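Local coordinates for DNA mismatch repair protein MUTS (Thermus aquaticus, PDB 1EWQ), which binds mismatched DNA, probably carrying out the recognition step of mismatch repair, and has a weak ATPase activity, at residues F263-L266 with D270-F273; S274-T279 with R286-W291; S290-P295 with A603-F608; L306-G311 with A525-Y530. All coordinates share one frame; numbering follows the deposited sequence.

Contact 1: F263-L266 with D270-F273; sequences FEPL and DTLF
Phe-263 and Phe-273 pack in a T-shaped pair: the edge of the Phe-263 ring points at the face of the Phe-273 ring, with centroids 5.8 Å apart and planes at 73°. This is the well-filled end of the contact. The leading atom is CD2 of Phe-263, which lies 4.1 Å from CB of Phe-273 and about as far from its CG. Phe-263 starts out from the backbone facing away from 270-273, and its ring comes back toward Phe-273 because CG stands anti to the carbonyl carbon (chi1 -63°). Behind the ring pair, Thr-271 turns its side chain into the bend of the loop. Its methyl CG2 rests 3.8 Å from CA of Phe-263. Its hydroxyl OG1 is 3.5 Å from O of Phe-263, too long to count as a bond, and 3.8 Å from CD of Pro-265.

Toward Pro-265 the packing thins out. That residue is exposed, and apart from CD on Thr-271 it brings CB, 4.1 Å from O of Asp-270, whose OD2 makes a weak, long ion pair with Arg-564. On the filled side, Gln-289 of helix 282-293 touches both phenylalanine rings.

Backbone hydrogen bonds between Leu-272 and Glu-261 and between Phe-273 and Val-262 are among the polar ties of the turn. The two segments themselves hold to each other by aromatic and apolar packing, without a polar bond between them.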
loop_
_atom_site.group_PDB
_atom_site.type_symbol
_atom_site.label_atom_id
_atom_site.label_comp_id
_atom_site.label_asym_id
_atom_site.label_seq_id
_atom_site.Cartn_x
_atom_site.Cartn_y
_atom_site.Cartn_z
ATOM N N PHE C 263 10.353 18.133 -1.283
ATOM C CA PHE C 263 9.884 17.192 -2.293
ATOM C C PHE C 263 8.930 16.130 -1.754
ATOM O O PHE C 263 8.089 15.620 -2.492
ATOM C CB PHE C 263 11.082 16.504 -2.959
ATOM C CG PHE C 263 11.982 17.443 -3.692
ATOM C CD1 PHE C 263 13.311 17.582 -3.322
ATOM C CD2 PHE C 263 11.502 18.195 -4.756
ATOM C CE1 PHE C 263 14.145 18.448 -3.996
ATOM C CE2 PHE C 263 12.337 19.073 -5.441
ATOM C CZ PHE C 263 13.658 19.201 -5.063
ATOM N N GLU C 264 9.071 15.795 -0.476
ATOM C CA GLU C 264 8.227 14.787 0.165
ATOM C C GLU C 264 7.615 15.350 1.436
ATOM O O GLU C 264 8.247 16.130 2.143
ATOM C CB GLU C 264 9.058 13.551 0.499
ATOM C CG GLU C 264 9.562 12.830 -0.734
ATOM C CD GLU C 264 10.763 11.953 -0.442
ATOM O OE1 GLU C 264 11.311 11.350 -1.398
ATOM O OE2 GLU C 264 11.154 11.875 0.748
ATOM N N PRO C 265 6.374 14.955 1.743
ATOM C CA PRO C 265 5.664 15.424 2.935
ATOM C C PRO C 265 5.950 14.609 4.191
ATOM O O PRO C 265 6.384 13.461 4.119
ATOM C CB PRO C 265 4.210 15.310 2.518
ATOM C CG PRO C 265 4.225 14.015 1.738
ATOM C CD PRO C 265 5.486 14.144 0.889
ATOM N N LEU C 266 5.700 15.212 5.345
ATOM C CA LEU C 266 5.909 14.518 6.605
ATOM C C LEU C 266 4.602 13.834 7.000
ATOM O O LEU C 266 4.599 12.656 7.362
ATOM C CB LEU C 266 6.344 15.497 7.699
ATOM C CG LEU C 266 7.779 16.020 7.605
ATOM C CD1 LEU C 266 7.972 17.111 8.625
ATOM C CD2 LEU C 266 8.772 14.891 7.840
ATOM N N ASP C 270 0.725 18.821 1.800
ATOM C CA ASP C 270 1.372 19.323 0.590
ATOM C C ASP C 270 2.892 19.420 0.705
ATOM O O ASP C 270 3.479 19.235 1.773
ATOM C CB ASP C 270 0.830 20.710 0.229
ATOM C CG ASP C 270 -0.638 20.690 -0.155
ATOM O OD1 ASP C 270 -1.007 19.937 -1.081
ATOM O OD2 ASP C 270 -1.422 21.444 0.466
ATOM N N THR C 271 3.508 19.752 -0.419
ATOM C CA THR C 271 4.952 19.890 -0.532
ATOM C C THR C 271 5.281 21.281 -1.088
ATOM O O THR C 271 4.430 21.919 -1.718
ATOM C CB THR C 271 5.487 18.796 -1.485
ATOM O OG1 THR C 271 5.780 17.610 -0.738
ATOM C CG2 THR C 271 6.700 19.245 -2.201
ATOM N N LEU C 272 6.495 21.767 -0.842
ATOM C CA LEU C 272 6.873 23.069 -1.376
ATOM C C LEU C 272 6.797 22.986 -2.893
ATOM O O LEU C 272 6.344 23.915 -3.562
ATOM C CB LEU C 272 8.304 23.441 -0.986
ATOM C CG LEU C 272 8.783 24.718 -1.697
ATOM C CD1 LEU C 272 7.966 25.913 -1.200
ATOM C CD2 LEU C 272 10.263 24.947 -1.459
ATOM N N PHE C 273 7.241 21.852 -3.422
ATOM C CA PHE C 273 7.255 21.625 -4.851
ATOM C C PHE C 273 5.851 21.558 -5.436
ATOM O O PHE C 273 5.608 22.081 -6.524
ATOM C CB PHE C 273 8.025 20.341 -5.167
ATOM C CG PHE C 273 8.319 20.150 -6.633
ATOM C CD1 PHE C 273 8.857 21.183 -7.390
ATOM C CD2 PHE C 273 8.085 18.925 -7.248
ATOM C CE1 PHE C 273 9.160 21.005 -8.739
ATOM C CE2 PHE C 273 8.387 18.736 -8.600
ATOM C CZ PHE C 273 8.927 19.785 -9.344
#

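Contact 2: S274-T279 with R286-W291; sequences SVLDET and RLLQSW
A single leucine, Leu-288, supplies nearly all of the helix 286-291 side of this contact, and one of its two methyls is turned to an aspartate rather than to another apolar side chain. CD2 of Leu-288 sits 4.1 Å from CA of Asp-277; OD1 of the same residue is modelled nearer still, but it stands too close to Thr-279 and its place is doubtful. The other methyl, CD1, meets CD1 of Leu-276 at 4.4 Å, a looser touch. Leu-288 reaches both partners because CG is anti to its own backbone N (chi1 179°), which sends the fork toward the corner where helix 272-276 ends.

Asp-277 is the first residue to leave helical geometry there. Its side chain starts out alongside helix 286-291, neither toward nor away from it, yet its carboxylate comes nearer to Leu-288. The two oxygens have separate work. OD1, as modelled, accepts from N of Thr-279 at 3.1 Å, with an N-H...O angle of 151°. OD2 forms a salt bridge with Arg-285, one turn before Leu-288 on the neighbouring helix. Charge and methyl thus meet the same carboxylate, and the arginine would probably help keep it ionised.

Leu-276 also packs on Leu-533 of helix 514-540 and on Ser-607, which places this corner deep among the helices. The bond from Thr-279 N back to Asp-277 OD1 fits an Asx turn, as far as the place of OD1 can be trusted, here at the bend that leads from helix 272-276 toward helix 282-293.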
loop_
_atom_site.group_PDB
_atom_site.type_symbol
_atom_site.label_atom_id
_atom_site.label_comp_id
_atom_site.label_asym_id
_atom_site.label_seq_id
_atom_site.Cartn_x
_atom_site.Cartn_y
_atom_site.Cartn_z
ATOM N N SER C 274 4.924 20.926 -4.723
ATOM C CA SER C 274 3.560 20.824 -5.230
ATOM C C SER C 274 2.894 22.198 -5.258
ATOM O O SER C 274 2.067 22.473 -6.124
ATOM C CB SER C 274 2.724 19.854 -4.377
ATOM O OG SER C 274 2.402 20.418 -3.122
ATOM N N VAL C 275 3.261 23.054 -4.310
ATOM C CA VAL C 275 2.701 24.401 -4.235
ATOM C C VAL C 275 3.338 25.320 -5.267
ATOM O O VAL C 275 2.659 26.080 -5.944
ATOM C CB VAL C 275 2.934 25.033 -2.840
ATOM C CG1 VAL C 275 2.593 26.523 -2.872
ATOM C CG2 VAL C 275 2.091 24.332 -1.804
ATOM N N LEU C 276 4.655 25.231 -5.381
ATOM C CA LEU C 276 5.421 26.067 -6.291
ATOM C C LEU C 276 5.204 25.741 -7.758
ATOM O O LEU C 276 5.158 26.638 -8.606
ATOM C CB LEU C 276 6.912 25.915 -5.989
ATOM C CG LEU C 276 7.801 27.147 -5.831
ATOM C CD1 LEU C 276 9.231 26.778 -6.241
ATOM C CD2 LEU C 276 7.287 28.297 -6.675
ATOM N N ASP C 277 5.068 24.454 -8.053
ATOM C CA ASP C 277 4.947 23.996 -9.423
ATOM C C ASP C 277 3.627 24.130 -10.180
ATOM O O ASP C 277 2.669 23.402 -9.931
ATOM C CB ASP C 277 5.416 22.544 -9.493
ATOM C CG ASP C 277 5.446 22.020 -10.904
ATOM O OD1 ASP C 277 5.984 22.729 -11.772
ATOM O OD2 ASP C 277 4.942 20.904 -11.142
ATOM N N GLU C 278 3.602 25.058 -11.128
ATOM C CA GLU C 278 2.437 25.279 -11.978
ATOM C C GLU C 278 2.951 25.191 -13.410
ATOM O O GLU C 278 2.396 25.789 -14.343
ATOM C CB GLU C 278 1.831 26.657 -11.727
ATOM C CG GLU C 278 1.486 26.910 -10.283
ATOM C CD GLU C 278 0.438 27.995 -10.122
ATOM O OE1 GLU C 278 0.239 28.779 -11.083
ATOM O OE2 GLU C 278 -0.184 28.068 -9.035
ATOM N N THR C 279 4.037 24.440 -13.559
ATOM C CA THR C 279 4.677 24.238 -14.843
ATOM C C THR C 279 3.731 23.553 -15.835
ATOM O O THR C 279 2.897 22.750 -15.453
ATOM C CB THR C 279 5.962 23.398 -14.661
ATOM O OG1 THR C 279 6.700 23.383 -15.882
ATOM C CG2 THR C 279 5.629 21.979 -14.280
ATOM N N ARG C 286 10.830 19.348 -14.663
ATOM C CA ARG C 286 12.151 18.798 -14.367
ATOM C C ARG C 286 13.179 19.907 -14.112
ATOM O O ARG C 286 13.986 19.810 -13.185
ATOM C CB ARG C 286 12.631 17.884 -15.503
ATOM C CG ARG C 286 11.893 16.515 -15.585
ATOM C CD ARG C 286 12.669 15.505 -16.459
ATOM N NE ARG C 286 12.791 15.951 -17.847
ATOM C CZ ARG C 286 11.886 15.698 -18.786
ATOM N NH1 ARG C 286 10.799 14.993 -18.491
ATOM N NH2 ARG C 286 12.043 16.184 -20.009
ATOM N N LEU C 287 13.155 20.955 -14.929
ATOM C CA LEU C 287 14.080 22.060 -14.741
ATOM C C LEU C 287 13.829 22.725 -13.383
ATOM O O LEU C 287 14.774 23.030 -12.652
ATOM C CB LEU C 287 13.911 23.103 -15.841
ATOM C CG LEU C 287 14.875 24.291 -15.726
ATOM C CD1 LEU C 287 16.296 23.797 -16.042
ATOM C CD2 LEU C 287 14.461 25.407 -16.699
ATOM N N LEU C 288 12.558 22.946 -13.041
ATOM C CA LEU C 288 12.242 23.572 -11.764
ATOM C C LEU C 288 12.734 22.690 -10.621
ATOM O O LEU C 288 13.274 23.178 -9.643
ATOM C CB LEU C 288 10.730 23.817 -11.625
ATOM C CG LEU C 288 10.286 24.461 -10.303
ATOM C CD1 LEU C 288 11.185 25.651 -9.971
ATOM C CD2 LEU C 288 8.821 24.891 -10.396
ATOM N N GLN C 289 12.553 21.385 -10.752
ATOM C CA GLN C 289 12.997 20.490 -9.702
ATOM C C GLN C 289 14.518 20.540 -9.586
ATOM O O GLN C 289 15.071 20.478 -8.489
ATOM C CB GLN C 289 12.533 19.058 -9.975
ATOM C CG GLN C 289 12.963 18.103 -8.879
ATOM C CD GLN C 289 12.159 16.818 -8.860
ATOM O OE1 GLN C 289 11.968 16.179 -9.891
ATOM N NE2 GLN C 289 11.694 16.427 -7.677
ATOM N N SER C 290 15.183 20.675 -10.726
ATOM C CA SER C 290 16.637 20.735 -10.758
ATOM C C SER C 290 17.144 21.980 -10.030
ATOM O O SER C 290 18.168 21.936 -9.334
ATOM C CB SER C 290 17.118 20.749 -12.203
ATOM O OG SER C 290 18.526 20.653 -12.256
ATOM N N TRP C 291 16.415 23.086 -10.195
ATOM C CA TRP C 291 16.765 24.354 -9.562
ATOM C C TRP C 291 16.552 24.247 -8.057
ATOM O O TRP C 291 17.364 24.731 -7.279
ATOM C CB TRP C 291 15.921 25.502 -10.137
ATOM C CG TRP C 291 16.321 25.918 -11.543
ATOM C CD1 TRP C 291 17.252 25.318 -12.346
ATOM C CD2 TRP C 291 15.798 27.022 -12.292
ATOM N NE1 TRP C 291 17.342 25.982 -13.548
ATOM C CE2 TRP C 291 16.459 27.031 -13.542
ATOM C CE3 TRP C 291 14.833 28.009 -12.026
ATOM C CZ2 TRP C 291 16.187 27.987 -14.527
ATOM C CZ3 TRP C 291 14.564 28.965 -13.007
ATOM C CH2 TRP C 291 15.241 28.943 -14.243
#

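Contact 3: S290-P295 with A603-F608; sequences SWLRHP and AQVGSF
The indole of Trp-291 is the flat group here, and it meets the loop 603-608 obliquely, through the carbonyl of Val-605: CE3 of the six-membered ring is 3.7 Å from O of Val-605. On one face of the indole lies CG of Leu-287 from the preceding turn of its own helix, 3.6 Å above the plane and displaced toward the rim. Arg-305 makes a cation-pi interaction with the same indole and also donates from NH1 to that Val-605 oxygen, tying ring and loop together.

Val-605 fills the centre of the contact. Its CG2 methyl pushes against the last turn of helix 282-293, tightest at O of Trp-291, 3.2 Å away, and also 4.1 Å from CB of Trp-291 and 3.8 Å from CD2 of Leu-292. Leu-292 sets off away from the loop, but with CG anti to the carbonyl carbon (chi1 -81°) its end comes round to meet the valine. Beside them Pro-295 lays CB against CB of Gln-604 at 3.9 Å and against O of Gln-604 at 3.5 Å. The amide of Gln-604 is held from outside, NE2 donating to the carbonyls of Leu-296 and Phe-619.

Helix 589-603 ends in a Schellman motif, with Gly-606, at positive phi, as its C-prime residue. The contact thus sets the C-terminal end of helix 282-293, in the MutS domain III range, against the end of helix 589-603 in the domain V range, with helix 514-540 touching both Trp-291 and Ser-607.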
loop_
_atom_site.group_PDB
_atom_site.type_symbol
_atom_site.label_atom_id
_atom_site.label_comp_id
_atom_site.label_asym_id
_atom_site.label_seq_id
_atom_site.Cartn_x
_atom_site.Cartn_y
_atom_site.Cartn_z
ATOM N N SER C 290 15.183 20.675 -10.726
ATOM C CA SER C 290 16.637 20.735 -10.758
ATOM C C SER C 290 17.144 21.980 -10.030
ATOM O O SER C 290 18.168 21.936 -9.334
ATOM C CB SER C 290 17.118 20.749 -12.203
ATOM O OG SER C 290 18.526 20.653 -12.256
ATOM N N TRP C 291 16.415 23.086 -10.195
ATOM C CA TRP C 291 16.765 24.354 -9.562
ATOM C C TRP C 291 16.552 24.247 -8.057
ATOM O O TRP C 291 17.364 24.731 -7.279
ATOM C CB TRP C 291 15.921 25.502 -10.137
ATOM C CG TRP C 291 16.321 25.918 -11.543
ATOM C CD1 TRP C 291 17.252 25.318 -12.346
ATOM C CD2 TRP C 291 15.798 27.022 -12.292
ATOM N NE1 TRP C 291 17.342 25.982 -13.548
ATOM C CE2 TRP C 291 16.459 27.031 -13.542
ATOM C CE3 TRP C 291 14.833 28.009 -12.026
ATOM C CZ2 TRP C 291 16.187 27.987 -14.527
ATOM C CZ3 TRP C 291 14.564 28.965 -13.007
ATOM C CH2 TRP C 291 15.241 28.943 -14.243
ATOM N N LEU C 292 15.456 23.619 -7.650
ATOM C CA LEU C 292 15.193 23.440 -6.226
ATOM C C LEU C 292 16.223 22.485 -5.606
ATOM O O LEU C 292 16.628 22.664 -4.463
ATOM C CB LEU C 292 13.777 22.894 -6.007
ATOM C CG LEU C 292 12.623 23.902 -6.054
ATOM C CD1 LEU C 292 11.294 23.154 -6.070
ATOM C CD2 LEU C 292 12.689 24.832 -4.847
ATOM N N ARG C 293 16.644 21.473 -6.362
ATOM C CA ARG C 293 17.626 20.505 -5.858
ATOM C C ARG C 293 18.944 21.214 -5.500
ATOM O O ARG C 293 19.580 20.899 -4.496
ATOM C CB ARG C 293 17.913 19.419 -6.917
ATOM C CG ARG C 293 18.160 18.031 -6.348
ATOM C CD ARG C 293 18.958 17.124 -7.288
ATOM N NE ARG C 293 18.444 17.077 -8.657
ATOM C CZ ARG C 293 17.207 16.736 -8.981
ATOM N NH1 ARG C 293 16.343 16.419 -8.025
ATOM N NH2 ARG C 293 16.842 16.687 -10.255
ATOM N N HIS C 294 19.345 22.169 -6.337
ATOM C CA HIS C 294 20.587 22.916 -6.129
ATOM C C HIS C 294 20.401 24.424 -6.273
ATOM O O HIS C 294 20.632 24.979 -7.348
ATOM C CB HIS C 294 21.646 22.459 -7.138
ATOM C CG HIS C 294 22.055 21.029 -6.980
ATOM N ND1 HIS C 294 23.069 20.633 -6.134
ATOM C CD2 HIS C 294 21.566 19.900 -7.533
ATOM C CE1 HIS C 294 23.185 19.318 -6.173
ATOM N NE2 HIS C 294 22.282 18.851 -7.015
ATOM N N PRO C 295 19.962 25.103 -5.198
ATOM C CA PRO C 295 19.774 26.559 -5.264
ATOM C C PRO C 295 21.136 27.196 -5.536
ATOM O O PRO C 295 22.164 26.673 -5.101
ATOM C CB PRO C 295 19.246 26.919 -3.867
ATOM C CG PRO C 295 18.572 25.628 -3.407
ATOM C CD PRO C 295 19.518 24.557 -3.901
ATOM N N ALA C 603 14.063 32.259 -2.778
ATOM C CA ALA C 603 14.859 33.344 -3.344
ATOM C C ALA C 603 16.103 32.823 -4.067
ATOM O O ALA C 603 16.489 33.345 -5.117
ATOM C CB ALA C 603 15.277 34.312 -2.252
ATOM N N GLN C 604 16.739 31.795 -3.513
ATOM C CA GLN C 604 17.947 31.281 -4.142
ATOM C C GLN C 604 17.693 30.323 -5.293
ATOM O O GLN C 604 18.610 29.694 -5.847
ATOM C CB GLN C 604 18.880 30.704 -3.069
ATOM C CG GLN C 604 19.543 31.871 -2.302
ATOM C CD GLN C 604 20.490 31.448 -1.209
ATOM O OE1 GLN C 604 20.142 31.500 -0.030
ATOM N NE2 GLN C 604 21.700 31.026 -1.587
ATOM N N VAL C 605 16.432 30.272 -5.689
ATOM C CA VAL C 605 16.015 29.463 -6.809
ATOM C C VAL C 605 15.581 30.456 -7.893
ATOM O O VAL C 605 15.399 30.103 -9.063
ATOM C CB VAL C 605 14.880 28.496 -6.362
ATOM C CG1 VAL C 605 13.647 28.628 -7.239
ATOM C CG2 VAL C 605 15.423 27.085 -6.347
ATOM N N GLY C 606 15.447 31.719 -7.497
ATOM C CA GLY C 606 15.061 32.755 -8.444
ATOM C C GLY C 606 13.566 32.973 -8.489
ATOM O O GLY C 606 13.035 33.495 -9.466
ATOM N N SER C 607 12.889 32.566 -7.423
ATOM C CA SER C 607 11.453 32.705 -7.319
ATOM C C SER C 607 11.099 33.865 -6.399
ATOM O O SER C 607 11.892 34.245 -5.536
ATOM C CB SER C 607 10.857 31.418 -6.742
ATOM O OG SER C 607 9.512 31.588 -6.326
ATOM N N PHE C 608 9.916 34.437 -6.601
ATOM C CA PHE C 608 9.442 35.506 -5.724
ATOM C C PHE C 608 9.143 34.752 -4.416
ATOM O O PHE C 608 9.052 33.524 -4.424
ATOM C CB PHE C 608 8.160 36.131 -6.276
ATOM C CG PHE C 608 8.392 37.214 -7.297
ATOM C CD1 PHE C 608 9.473 37.157 -8.166
ATOM C CD2 PHE C 608 7.502 38.289 -7.402
ATOM C CE1 PHE C 608 9.671 38.147 -9.125
ATOM C CE2 PHE C 608 7.688 39.288 -8.361
ATOM C CZ PHE C 608 8.775 39.219 -9.226
#

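Contact 4: L306-G311 with A525-Y530; sequences LDRVEG and AELDVY
Two helices of the MutS domain III range, 299-314 and 514-540, cross here, their short segments at -64° with axes 9.7 Å apart at closest approach. Tyr-530 is the residue in the crossing. Arg-308 lays the start of its side chain over one face of the phenol: CB stands 3.6 Å from the ring centroid and only 9° off the ring normal, a well-centred CH-pi contact. Beyond CB the course of the chain is doubtful, because CD is modelled too close to the ring. As modelled, the guanidinium runs nearly parallel to the ring, the two planes 14° apart, and CD2 of Leu-527 lies over one of its faces, toward the rim, 3.7 Å from NH2 of Arg-308.

Val-309 meets the same tyrosine from another quarter. Its CG2 methyl is 4.0 Å from CD2 of Tyr-530, and the two side chains cross at about a right angle. CG2 is anti to the carbonyl carbon of Val-309, which brings this branch to the ring, while CG1 touches Phe-608 of the neighbouring loop. Arg-305 and Phe-312, on the same helix as Arg-308, also touch Tyr-530.

Across the crossing Arg-308 acts chiefly through CB on the ring, and as modelled also through a guanidinium face on Leu-527. Its NE is placed 5.7 Å from OE2 of Glu-526, too far for a salt bridge, so the opposite charges could add no more than a modest long-range attraction to an interface otherwise made by dispersion and CH-pi packing.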
loop_
_atom_site.group_PDB
_atom_site.type_symbol
_atom_site.label_atom_id
_atom_site.label_comp_id
_atom_site.label_asym_id
_atom_site.label_seq_id
_atom_site.Cartn_x
_atom_site.Cartn_y
_atom_site.Cartn_z
ATOM N N LEU C 306 15.185 36.354 -11.712
ATOM C CA LEU C 306 14.127 37.190 -11.156
ATOM C C LEU C 306 13.650 38.206 -12.187
ATOM O O LEU C 306 12.474 38.562 -12.204
ATOM C CB LEU C 306 14.606 37.898 -9.877
ATOM C CG LEU C 306 14.744 37.017 -8.628
ATOM C CD1 LEU C 306 15.409 37.814 -7.520
ATOM C CD2 LEU C 306 13.365 36.493 -8.185
ATOM N N ASP C 307 14.547 38.674 -13.055
ATOM C CA ASP C 307 14.124 39.624 -14.078
ATOM C C ASP C 307 13.118 38.957 -14.997
ATOM O O ASP C 307 12.068 39.528 -15.271
ATOM C CB ASP C 307 15.308 40.156 -14.891
ATOM C CG ASP C 307 16.163 41.112 -14.094
ATOM O OD1 ASP C 307 15.601 41.809 -13.221
ATOM O OD2 ASP C 307 17.390 41.180 -14.327
ATOM N N ARG C 308 13.415 37.741 -15.451
ATOM C CA ARG C 308 12.491 37.037 -16.325
ATOM C C ARG C 308 11.149 36.743 -15.641
ATOM O O ARG C 308 10.090 36.819 -16.271
ATOM C CB ARG C 308 13.125 35.743 -16.837
ATOM C CG ARG C 308 14.265 35.985 -17.819
ATOM C CD ARG C 308 14.538 34.758 -18.681
ATOM N NE ARG C 308 14.193 35.000 -20.081
ATOM C CZ ARG C 308 12.968 35.308 -20.506
ATOM N NH1 ARG C 308 11.967 35.395 -19.638
ATOM N NH2 ARG C 308 12.746 35.580 -21.793
ATOM N N VAL C 309 11.193 36.407 -14.356
ATOM C CA VAL C 309 9.970 36.123 -13.606
ATOM C C VAL C 309 9.143 37.407 -13.542
ATOM O O VAL C 309 7.968 37.434 -13.913
ATOM C CB VAL C 309 10.283 35.687 -12.155
ATOM C CG1 VAL C 309 8.990 35.477 -11.374
ATOM C CG2 VAL C 309 11.125 34.421 -12.164
ATOM N N GLU C 310 9.781 38.472 -13.070
ATOM C CA GLU C 310 9.126 39.767 -12.942
ATOM C C GLU C 310 8.502 40.184 -14.259
ATOM O O GLU C 310 7.422 40.765 -14.286
ATOM C CB GLU C 310 10.137 40.821 -12.498
ATOM C CG GLU C 310 9.531 42.188 -12.248
ATOM C CD GLU C 310 10.454 43.084 -11.439
ATOM O OE1 GLU C 310 11.503 43.498 -11.961
ATOM O OE2 GLU C 310 10.132 43.360 -10.266
ATOM N N GLY C 311 9.196 39.876 -15.350
ATOM C CA GLY C 311 8.702 40.217 -16.669
ATOM C C GLY C 311 7.384 39.534 -16.974
ATOM O O GLY C 311 6.502 40.135 -17.587
ATOM N N ALA C 525 11.519 24.977 -21.856
ATOM C CA ALA C 525 11.473 24.491 -20.480
ATOM C C ALA C 525 11.742 25.684 -19.558
ATOM O O ALA C 525 11.042 25.898 -18.568
ATOM C CB ALA C 525 12.530 23.405 -20.253
ATOM N N GLU C 526 12.759 26.464 -19.899
ATOM C CA GLU C 526 13.102 27.624 -19.091
ATOM C C GLU C 526 11.953 28.628 -19.042
ATOM O O GLU C 526 11.565 29.091 -17.973
ATOM C CB GLU C 526 14.364 28.295 -19.639
ATOM C CG GLU C 526 15.424 28.499 -18.578
ATOM C CD GLU C 526 16.669 29.171 -19.107
ATOM O OE1 GLU C 526 17.314 28.610 -20.023
ATOM O OE2 GLU C 526 16.997 30.263 -18.598
ATOM N N LEU C 527 11.402 28.956 -20.205
ATOM C CA LEU C 527 10.295 29.901 -20.273
ATOM C C LEU C 527 9.092 29.352 -19.516
ATOM O O LEU C 527 8.333 30.111 -18.923
ATOM C CB LEU C 527 9.920 30.166 -21.732
ATOM C CG LEU C 527 11.086 30.717 -22.549
ATOM C CD1 LEU C 527 10.752 30.680 -24.022
ATOM C CD2 LEU C 527 11.397 32.143 -22.086
ATOM N N ASP C 528 8.921 28.030 -19.547
ATOM C CA ASP C 528 7.815 27.383 -18.841
ATOM C C ASP C 528 7.974 27.672 -17.343
ATOM O O ASP C 528 6.998 28.017 -16.663
ATOM C CB ASP C 528 7.828 25.866 -19.127
ATOM C CG ASP C 528 6.669 25.102 -18.455
ATOM O OD1 ASP C 528 5.605 25.704 -18.181
ATOM O OD2 ASP C 528 6.820 23.877 -18.222
ATOM N N VAL C 529 9.205 27.570 -16.844
ATOM C CA VAL C 529 9.489 27.814 -15.432
ATOM C C VAL C 529 9.283 29.271 -15.002
ATOM O O VAL C 529 8.639 29.543 -13.990
ATOM C CB VAL C 529 10.916 27.364 -15.083
ATOM C CG1 VAL C 529 11.288 27.824 -13.682
ATOM C CG2 VAL C 529 10.997 25.826 -15.153
ATOM N N TYR C 530 9.824 30.203 -15.775
ATOM C CA TYR C 530 9.679 31.617 -15.466
ATOM C C TYR C 530 8.208 32.035 -15.449
ATOM O O TYR C 530 7.766 32.733 -14.536
ATOM C CB TYR C 530 10.443 32.449 -16.491
ATOM C CG TYR C 530 11.942 32.264 -16.440
ATOM C CD1 TYR C 530 12.689 32.132 -17.614
ATOM C CD2 TYR C 530 12.626 32.278 -15.223
ATOM C CE1 TYR C 530 14.080 32.022 -17.568
ATOM C CE2 TYR C 530 14.019 32.173 -15.170
ATOM C CZ TYR C 530 14.737 32.047 -16.344
ATOM O OH TYR C 530 16.113 31.968 -16.290
#

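Overall arrangement
Helix 282-293 links the first three contacts. Contact 1 reaches it where CD1 of Phe-273 lies 3.4 Å from CD1 of Leu-292; contact 2 uses its middle turns and contact 3 its C-terminal end, so contacts 2 and 3 share Ser-290 and Trp-291 and have centres about 9 Å apart. Trp-291 also reaches contact 4, with CZ3 3.5 Å from CG1 of Val-529. Loop 603-608 meets contact 4 too, O of Gly-606 being 3.4 Å from CG2 of Val-309. Contacts 1 and 4 do not touch, their centres about 23 Å apart. All four lie away from the predicted ATP site, with nearest atoms about 30 to 37 Å from the bound DNA.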